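PDB 5JSC: putative acyl-CoA dehydrogenase from Burkholderia xenovorans, which binds flavin-adenine dinucleotide and belongs to the acyl-CoA dehydrogenase family, in which two helical domains flank a beta middle domain. Local coordinates for residues Leu21-Phe26 with Ser313-Val318; Arg31-Gly36 with Cys92-Thr97; Gln112-Gly117 with Asp259-Ser264. All blocks are in the same frame, centred on the assembly; numbering follows the deposited sequence. Where two conformers were deposited one is given.

Overall arrangement
From the N terminus, the chain opens contact 1 at residues 21-26 and closes it only at 313-318, so both other contacts are nested within that loop. Contact 2 joins helices 28-44 and 88-101, closing a shorter N-terminal loop before contact 3 begins on the next helix, 103-122. Contact 3 then spans the beta middle domain to reach helix 250-286. Contacts 2 and 3 are therefore in series and do not cross. In space, Leu21 and Phe26 of contact 1 pack on Leu93 of contact 2, while a probable hydrogen bond from Arg95 NH1 to Ser264 OG links contacts 2 and 3. Contacts 1 and 3 each tie N-terminal elements to C-terminal helices.

Contact 1 (Leu21-Phe26 with Ser313-Val318); sequences LAWPFF and SSALLV. With SO4 (sulfate ion), chain P.
A type I beta turn from Trp23 to Phe26, just ahead of helix 28-44, sets the rings of Trp23 and Phe25 against Ala315 and Leu316 of helix 298-325. The turn is closed by the backbone hydrogen bond from Phe26 N to Trp23 O (3.0 Å). The main interaction is a CH-pi contact: Leu316 CD2 stands 3.6 Å from the centroid of the six-membered ring of Trp23, only 10° off the ring normal, which puts the methyl over the face of the benzo ring. Leu316 CG lies beside it on the same face, by the CH2 corner, 3.6 Å from Trp23 CH2, and the two side chains cross at about a right angle. Ala315 takes a different approach, its CB lying near the indole plane at the rim, 3.7 Å from Trp23 CH2. Trp23 CG is anti to its own carbonyl carbon (chi1 -63°), and this directs the benzo end of the indole toward the helix. Phe25 is a looser neighbour, its CE2 coming to 4.3 Å from Leu316 CD2, so that one methyl touches both aromatic rings. No hydrogen bond crosses between the segments; this is apolar packing among buried residues. Around it, Ala315 also rests on Leu270 and Arg274 of helix 250-286, Phe26 meets Leu93 of helix 88-101, and Phe25 packs edge-to-face on Phe25 of the second subunit, placing the turn at a subunit interface.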
loop_
_atom_site.group_PDB
_atom_site.type_symbol
_atom_site.label_atom_id
_atom_site.label_comp_id
_atom_site.label_asym_id
_atom_site.label_seq_id
_atom_site.Cartn_x
_atom_site.Cartn_y
_atom_site.Cartn_z
ATOM N N LEU C 21 11.989 26.481 -1.744
ATOM C CA LEU C 21 11.757 27.909 -1.570
ATOM C C LEU C 21 11.845 28.677 -2.881
ATOM O O LEU C 21 11.362 29.808 -2.947
ATOM C CB LEU C 21 12.740 28.484 -0.548
ATOM C CG LEU C 21 12.437 28.109 0.900
ATOM C CD1 LEU C 21 13.566 28.537 1.820
ATOM C CD2 LEU C 21 11.114 28.731 1.336
ATOM N N ALA C 22 12.431 28.089 -3.929
ATOM C CA ALA C 22 12.442 28.718 -5.247
ATOM C C ALA C 22 11.119 28.588 -5.996
ATOM O O ALA C 22 10.947 29.260 -7.024
ATOM C CB ALA C 22 13.569 28.132 -6.101
ATOM N N TRP C 23 10.191 27.750 -5.527
ATOM C CA TRP C 23 8.928 27.575 -6.232
ATOM C C TRP C 23 8.190 28.905 -6.338
ATOM O O TRP C 23 8.220 29.712 -5.397
ATOM C CB TRP C 23 8.014 26.577 -5.516
ATOM C CG TRP C 23 8.545 25.194 -5.423
ATOM C CD1 TRP C 23 9.545 24.639 -6.166
ATOM C CD2 TRP C 23 8.094 24.181 -4.523
ATOM N NE1 TRP C 23 9.744 23.331 -5.780
ATOM C CE2 TRP C 23 8.870 23.030 -4.765
ATOM C CE3 TRP C 23 7.124 24.147 -3.516
ATOM C CZ2 TRP C 23 8.695 21.843 -4.047
ATOM C CZ3 TRP C 23 6.948 22.969 -2.802
ATOM C CH2 TRP C 23 7.733 21.836 -3.067
ATOM N N PRO C 24 7.479 29.142 -7.443
ATOM C CA PRO C 24 6.753 30.411 -7.613
ATOM C C PRO C 24 5.506 30.524 -6.754
ATOM O O PRO C 24 4.812 31.546 -6.822
ATOM C CB PRO C 24 6.419 30.423 -9.115
ATOM C CG PRO C 24 6.433 28.987 -9.518
ATOM C CD PRO C 24 7.465 28.312 -8.659
ATOM N N PHE C 25 5.197 29.506 -5.950
ATOM C CA PHE C 25 4.246 29.686 -4.862
ATOM C C PHE C 25 4.734 30.705 -3.843
ATOM O O PHE C 25 3.915 31.250 -3.099
ATOM C CB PHE C 25 3.999 28.367 -4.121
ATOM C CG PHE C 25 3.211 27.346 -4.890
ATOM C CD1 PHE C 25 2.010 27.672 -5.490
ATOM C CD2 PHE C 25 3.660 26.034 -4.971
ATOM C CE1 PHE C 25 1.269 26.714 -6.169
ATOM C CE2 PHE C 25 2.929 25.073 -5.656
ATOM C CZ PHE C 25 1.735 25.414 -6.259
ATOM N N PHE C 26 6.047 30.948 -3.767
ATOM C CA PHE C 26 6.627 31.792 -2.733
ATOM C C PHE C 26 7.015 33.153 -3.283
ATOM O O PHE C 26 7.365 33.298 -4.458
ATOM C CB PHE C 26 7.874 31.150 -2.121
ATOM C CG PHE C 26 7.590 29.898 -1.358
ATOM C CD1 PHE C 26 6.878 29.955 -0.169
ATOM C CD2 PHE C 26 8.040 28.666 -1.823
ATOM C CE1 PHE C 26 6.616 28.796 0.549
ATOM C CE2 PHE C 26 7.771 27.496 -1.112
ATOM C CZ PHE C 26 7.062 27.563 0.076
ATOM N N SER C 313 5.794 15.603 -2.594
ATOM C CA SER C 313 4.366 15.692 -2.871
ATOM C C SER C 313 3.638 16.375 -1.718
ATOM O O SER C 313 2.737 17.189 -1.954
ATOM C CB SER C 313 3.777 14.309 -3.172
ATOM O OG SER C 313 4.015 13.389 -2.132
ATOM N N SER C 314 4.038 16.091 -0.472
ATOM C CA SER C 314 3.445 16.780 0.672
ATOM C C SER C 314 3.712 18.276 0.600
ATOM O O SER C 314 2.799 19.092 0.771
ATOM C CB SER C 314 3.987 16.215 1.983
ATOM O OG SER C 314 3.590 14.867 2.157
ATOM N N ALA C 315 4.966 18.655 0.347
ATOM C CA ALA C 315 5.309 20.071 0.321
ATOM C C ALA C 315 4.551 20.807 -0.777
ATOM O O ALA C 315 4.063 21.925 -0.559
ATOM C CB ALA C 315 6.818 20.238 0.141
ATOM N N LEU C 316 4.452 20.205 -1.966
ATOM C CA LEU C 316 3.698 20.827 -3.051
ATOM C C LEU C 316 2.233 21.006 -2.670
ATOM O O LEU C 316 1.646 22.065 -2.931
ATOM C CB LEU C 316 3.840 19.998 -4.328
ATOM C CG LEU C 316 5.223 20.146 -4.997
ATOM C CD1 LEU C 316 5.528 18.973 -5.947
ATOM C CD2 LEU C 316 5.317 21.489 -5.743
ATOM N N LEU C 317 1.627 19.991 -2.033
ATOM C CA LEU C 317 0.236 20.130 -1.598
ATOM C C LEU C 317 0.078 21.189 -0.511
ATOM O O LEU C 317 -0.904 21.948 -0.524
ATOM C CB LEU C 317 -0.299 18.788 -1.111
ATOM C CG LEU C 317 -0.523 17.740 -2.196
ATOM C CD1 LEU C 317 -0.715 16.383 -1.527
ATOM C CD2 LEU C 317 -1.740 18.082 -3.030
ATOM N N VAL C 318 1.014 21.245 0.446
ATOM C CA VAL C 318 0.956 22.258 1.501
ATOM C C VAL C 318 0.966 23.650 0.896
ATOM O O VAL C 318 0.103 24.487 1.195
ATOM C CB VAL C 318 2.129 22.089 2.485
ATOM C CG1 VAL C 318 2.244 23.313 3.400
ATOM C CG2 VAL C 318 1.962 20.822 3.302
HETATM S S SO4 P . 3.526 9.825 -2.387
HETATM O O1 SO4 P . 4.242 11.024 -2.825
HETATM O O2 SO4 P . 2.126 9.921 -2.799
HETATM O O3 SO4 P . 3.594 9.718 -0.923
HETATM O O4 SO4 P . 4.135 8.663 -3.039
#

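Contact 2 (Arg31-Gly36 with Cys92-Thr97); sequences RELAAG and CLLRET. With EDO (1,2-ethanediol), chain O.
Leu33 of helix 28-44 reaches across to Leu93 and Leu94 of helix 88-101, and its two branches share the work unequally. CB leaves the backbone toward the partner helix, and with CG anti to the backbone N (chi1 173°) the side chain extends into the interface. At the fork, Leu33 CG lies 4.2 Å from Leu94 CD2. Of the two methyls, Leu33 CD1 approaches Leu94 CD2 only to 4.3 Å. Leu33 CD2 carries the contact, at 3.7 Å from Leu93 CB and 3.9 Å from Leu94 CD2, and so lodges between consecutive residues of one helical turn. The chi2 of 143° departs from a staggered value, consistent with a tip rotated to fit between Leu93 and Leu94. Beside the leucines, a water donates to Ala34 O at 2.8 Å and to Thr97 OG1 at 2.7 Å, making a polar bridge between the helices. Thr97 OG1 in turn donates to Leu93 O at 2.8 Å, reaching it from the carbonyl face opposite that used by Thr97 N. Glu96 faces another way, accepting hydrogen bonds from both hydroxyls of a bound 1,2-ethanediol. The chemistry is thus divided: direct contact between the two helices is apolar, their polar link runs through a water, and the Glu96 carboxylate is met by a salt bridge from Arg274 of helix 250-286 and a hydrogen bond with Tyr319 of helix 298-325.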
loop_
_atom_site.group_PDB
_atom_site.type_symbol
_atom_site.label_atom_id
_atom_site.label_comp_id
_atom_site.label_asym_id
_atom_site.label_seq_id
_atom_site.Cartn_x
_atom_site.Cartn_y
_atom_site.Cartn_z
ATOM N N ARG C 31 11.166 33.617 1.472
ATOM C CA ARG C 31 12.526 33.101 1.560
ATOM C C ARG C 31 13.280 33.750 2.710
ATOM O O ARG C 31 14.016 33.074 3.440
ATOM C CB ARG C 31 13.256 33.323 0.237
ATOM C CG ARG C 31 12.725 32.452 -0.891
ATOM C CD ARG C 31 13.532 32.629 -2.169
ATOM N NE ARG C 31 13.030 33.713 -3.007
ATOM C CZ ARG C 31 11.998 33.594 -3.840
ATOM N NH1 ARG C 31 11.348 32.441 -3.939
ATOM N NH2 ARG C 31 11.612 34.630 -4.571
ATOM N N GLU C 32 13.100 35.054 2.901
ATOM C CA GLU C 32 13.752 35.708 4.027
ATOM C C GLU C 32 13.183 35.216 5.352
ATOM O O GLU C 32 13.930 35.006 6.314
ATOM C CB GLU C 32 13.622 37.221 3.883
ATOM C CG GLU C 32 14.491 37.730 2.757
ATOM C CD GLU C 32 14.108 39.106 2.288
ATOM O OE1 GLU C 32 13.212 39.723 2.905
ATOM O OE2 GLU C 32 14.704 39.564 1.293
ATOM N N LEU C 33 11.865 35.005 5.413
ATOM C CA LEU C 33 11.260 34.498 6.639
ATOM C C LEU C 33 11.775 33.102 6.957
ATOM O O LEU C 33 12.079 32.792 8.118
ATOM C CB LEU C 33 9.733 34.488 6.508
ATOM C CG LEU C 33 8.953 33.817 7.646
ATOM C CD1 LEU C 33 7.661 34.570 7.938
ATOM C CD2 LEU C 33 8.627 32.338 7.338
ATOM N N ALA C 34 11.882 32.250 5.932
ATOM C CA ALA C 34 12.388 30.898 6.144
ATOM C C ALA C 34 13.792 30.923 6.725
ATOM O O ALA C 34 14.117 30.134 7.620
ATOM C CB ALA C 34 12.372 30.119 4.831
ATOM N N ALA C 35 14.646 31.815 6.221
ATOM C CA ALA C 35 15.994 31.913 6.770
ATOM C C ALA C 35 15.961 32.438 8.197
ATOM O O ALA C 35 16.719 31.968 9.060
ATOM C CB ALA C 35 16.860 32.806 5.883
ATOM N N GLY C 36 15.079 33.402 8.468
ATOM C CA GLY C 36 15.014 33.981 9.797
ATOM C C GLY C 36 14.538 32.996 10.845
ATOM O O GLY C 36 15.114 32.915 11.936
ATOM N N CYS C 92 2.731 28.520 7.491
ATOM C CA CYS C 92 3.182 27.175 7.150
ATOM C C CYS C 92 4.702 27.053 7.223
ATOM O O CYS C 92 5.222 26.068 7.763
ATOM C CB CYS C 92 2.666 26.794 5.763
ATOM S SG CYS C 92 0.903 26.398 5.770
ATOM N N LEU C 93 5.436 28.032 6.686
ATOM C CA LEU C 93 6.892 27.969 6.779
ATOM C C LEU C 93 7.355 28.002 8.232
ATOM O O LEU C 93 8.348 27.350 8.591
ATOM C CB LEU C 93 7.523 29.120 5.987
ATOM C CG LEU C 93 7.488 28.972 4.463
ATOM C CD1 LEU C 93 7.858 30.303 3.788
ATOM C CD2 LEU C 93 8.430 27.873 4.018
ATOM N N LEU C 94 6.667 28.772 9.081
ATOM C CA LEU C 94 7.029 28.813 10.497
ATOM C C LEU C 94 6.812 27.458 11.160
ATOM O O LEU C 94 7.710 26.935 11.830
ATOM C CB LEU C 94 6.237 29.903 11.218
ATOM C CG LEU C 94 6.580 31.337 10.790
ATOM C CD1 LEU C 94 5.615 32.311 11.437
ATOM C CD2 LEU C 94 8.028 31.687 11.157
ATOM N N ARG C 95 5.623 26.868 10.985
ATOM C CA ARG C 95 5.380 25.559 11.592
ATOM C C ARG C 95 6.293 24.492 11.001
ATOM O O ARG C 95 6.819 23.638 11.732
ATOM C CB ARG C 95 3.917 25.150 11.422
ATOM C CG ARG C 95 2.963 25.865 12.355
ATOM C CD ARG C 95 1.668 25.056 12.512
ATOM N NE ARG C 95 1.855 23.860 13.345
ATOM C CZ ARG C 95 0.864 23.071 13.753
ATOM N NH1 ARG C 95 -0.392 23.339 13.402
ATOM N NH2 ARG C 95 1.126 22.020 14.526
ATOM N N GLU C 96 6.485 24.508 9.680
ATOM C CA GLU C 96 7.377 23.527 9.064
ATOM C C GLU C 96 8.775 23.599 9.668
ATOM O O GLU C 96 9.349 22.575 10.064
ATOM C CB GLU C 96 7.440 23.733 7.550
ATOM C CG GLU C 96 8.326 22.706 6.892
ATOM C CD GLU C 96 8.637 23.001 5.445
ATOM O OE1 GLU C 96 7.836 23.665 4.760
ATOM O OE2 GLU C 96 9.702 22.544 4.975
ATOM N N THR C 97 9.337 24.808 9.764
ATOM C CA THR C 97 10.694 24.946 10.286
ATOM C C THR C 97 10.752 24.615 11.769
ATOM O O THR C 97 11.664 23.912 12.218
ATOM C CB THR C 97 11.207 26.360 10.033
ATOM O OG1 THR C 97 11.057 26.662 8.644
ATOM C CG2 THR C 97 12.687 26.490 10.423
HETATM C C1 EDO O . 8.966 24.098 1.437
HETATM O O1 EDO O . 8.665 22.940 2.211
HETATM C C2 EDO O . 9.849 25.042 2.240
HETATM O O2 EDO O . 10.852 24.295 2.933
HETATM O O HOH W 1 13.265 27.493 7.243
#

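Contact 3 (Gln112-Gly117 with Asp259-Ser264); sequences QGLGSG and DIFRTS
The ring of Phe261 lies flat on the backbone of Gly113 and Leu114, so the contact is built of one aromatic face against a helix main chain. Leu114 N sits over the ring centre, 3.7 Å above its plane, and the outer end of the ring reaches further back along the helix: Phe261 CZ is 3.3 Å from Gly113 C. On the opposite face lies CG2 of the preceding residue, Ile260, leaving the ring sandwiched between main chain and methyl. Gly117 comes in at the rim instead, its CA near the ring plane and 4.2 Å from Phe261 CE2. Because Gly113 and Gly117 present no side chain, the ring can approach the helix surface this closely. With its first torsion at -69°, Phe261 turns its ring away from its own carbonyl carbon and across to the other helix. The Leu114 side chain adds a looser touch, from CD1 to Phe261 CD2 at 4.2 Å. Ser264 OG lies in the ring plane at another edge and donates to a lone pair of Phe261 O at 2.7 Å; the same hydroxyl is hydrogen-bonded to Arg95 NH1. On the glycine-rich side, Ser116 OG donates to Gln112 O at 2.7 Å, within a turn whose backbone hydrogen bonds, such as Gly117 N to Gly113 O, are weak. The short helix axes run antiparallel, at 170° and 9.9 Å closest approach. Such packing between N- and C-terminal-domain helices belongs to the acyl-CoA dehydrogenase fold, here with flavin-adenine dinucleotide about 5 Å from the Leu114 side chain.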
loop_
_atom_site.group_PDB
_atom_site.type_symbol
_atom_site.label_atom_id
_atom_site.label_comp_id
_atom_site.label_asym_id
_atom_site.label_seq_id
_atom_site.Cartn_x
_atom_site.Cartn_y
_atom_site.Cartn_z
ATOM N N GLN C 112 -0.974 29.629 19.263
ATOM C CA GLN C 112 -1.226 31.062 19.216
ATOM C C GLN C 112 -2.023 31.437 17.975
ATOM O O GLN C 112 -2.775 32.413 18.001
ATOM C CB GLN C 112 0.093 31.830 19.260
ATOM C CG GLN C 112 0.861 31.651 20.563
ATOM C CD GLN C 112 0.054 32.080 21.770
ATOM O OE1 GLN C 112 -0.514 31.244 22.474
ATOM N NE2 GLN C 112 -0.006 33.394 22.019
ATOM N N GLY C 113 -1.873 30.681 16.889
ATOM C CA GLY C 113 -2.697 30.855 15.711
ATOM C C GLY C 113 -4.086 30.260 15.877
ATOM O O GLY C 113 -5.084 30.982 15.841
ATOM N N LEU C 114 -4.165 28.938 16.066
ATOM C CA LEU C 114 -5.470 28.278 16.133
ATOM C C LEU C 114 -6.329 28.843 17.263
ATOM O O LEU C 114 -7.535 29.070 17.082
ATOM C CB LEU C 114 -5.274 26.768 16.308
ATOM C CG LEU C 114 -6.566 25.957 16.462
ATOM C CD1 LEU C 114 -7.398 26.012 15.192
ATOM C CD2 LEU C 114 -6.232 24.510 16.840
ATOM N N GLY C 115 -5.726 29.091 18.428
ATOM C CA GLY C 115 -6.468 29.587 19.574
ATOM C C GLY C 115 -6.985 30.999 19.423
ATOM O O GLY C 115 -7.955 31.364 20.097
ATOM N N SER C 116 -6.356 31.817 18.576
ATOM C CA SER C 116 -6.841 33.171 18.359
ATOM C C SER C 116 -7.552 33.355 17.028
ATOM O O SER C 116 -8.123 34.425 16.800
ATOM C CB SER C 116 -5.686 34.184 18.445
ATOM O OG SER C 116 -4.778 34.034 17.358
ATOM N N GLY C 117 -7.531 32.354 16.146
ATOM C CA GLY C 117 -8.033 32.560 14.797
ATOM C C GLY C 117 -9.496 32.961 14.751
ATOM O O GLY C 117 -9.902 33.764 13.907
ATOM N N ASP C 259 -10.180 25.776 8.690
ATOM C CA ASP C 259 -9.764 25.851 7.292
ATOM C C ASP C 259 -8.460 26.615 7.139
ATOM O O ASP C 259 -7.670 26.320 6.232
ATOM C CB ASP C 259 -10.846 26.514 6.447
ATOM C CG ASP C 259 -11.971 25.573 6.096
ATOM O OD1 ASP C 259 -11.795 24.342 6.240
ATOM O OD2 ASP C 259 -13.035 26.070 5.658
ATOM N N ILE C 260 -8.220 27.604 7.998
ATOM C CA ILE C 260 -6.936 28.292 7.987
ATOM C C ILE C 260 -5.835 27.353 8.451
ATOM O O ILE C 260 -4.811 27.177 7.780
ATOM C CB ILE C 260 -6.991 29.546 8.875
ATOM C CG1 ILE C 260 -8.112 30.478 8.418
ATOM C CG2 ILE C 260 -5.628 30.250 8.887
ATOM C CD1 ILE C 260 -8.289 31.672 9.327
ATOM N N PHE C 261 -6.010 26.746 9.614
ATOM C CA PHE C 261 -4.854 26.125 10.234
ATOM C C PHE C 261 -4.666 24.653 9.884
ATOM O O PHE C 261 -3.598 24.115 10.175
ATOM C CB PHE C 261 -4.910 26.363 11.745
ATOM C CG PHE C 261 -4.683 27.810 12.093
ATOM C CD1 PHE C 261 -3.403 28.336 12.070
ATOM C CD2 PHE C 261 -5.745 28.659 12.345
ATOM C CE1 PHE C 261 -3.177 29.668 12.338
ATOM C CE2 PHE C 261 -5.525 30.003 12.623
ATOM C CZ PHE C 261 -4.240 30.508 12.613
ATOM N N ARG C 262 -5.619 24.004 9.204
ATOM C CA ARG C 262 -5.354 22.637 8.754
ATOM C C ARG C 262 -4.141 22.581 7.830
ATOM O O ARG C 262 -3.342 21.643 7.910
ATOM C CB ARG C 262 -6.582 22.026 8.071
ATOM C CG ARG C 262 -7.557 21.355 9.050
ATOM C CD ARG C 262 -8.860 20.978 8.366
ATOM N NE ARG C 262 -9.814 20.435 9.324
ATOM C CZ ARG C 262 -11.102 20.236 9.065
ATOM N NH1 ARG C 262 -11.596 20.561 7.875
ATOM N NH2 ARG C 262 -11.895 19.722 9.997
ATOM N N THR C 263 -3.967 23.577 6.953
ATOM C CA THR C 263 -2.776 23.559 6.106
ATOM C C THR C 263 -1.505 23.697 6.942
ATOM O O THR C 263 -0.462 23.122 6.596
ATOM C CB THR C 263 -2.856 24.668 5.053
ATOM O OG1 THR C 263 -4.139 24.616 4.416
ATOM C CG2 THR C 263 -1.777 24.489 3.984
ATOM N N SER C 264 -1.581 24.423 8.061
ATOM C CA SER C 264 -0.428 24.534 8.945
ATOM C C SER C 264 -0.121 23.218 9.657
ATOM O O SER C 264 1.045 22.964 9.966
ATOM C CB SER C 264 -0.642 25.677 9.955
ATOM O OG SER C 264 -1.355 25.258 11.112
#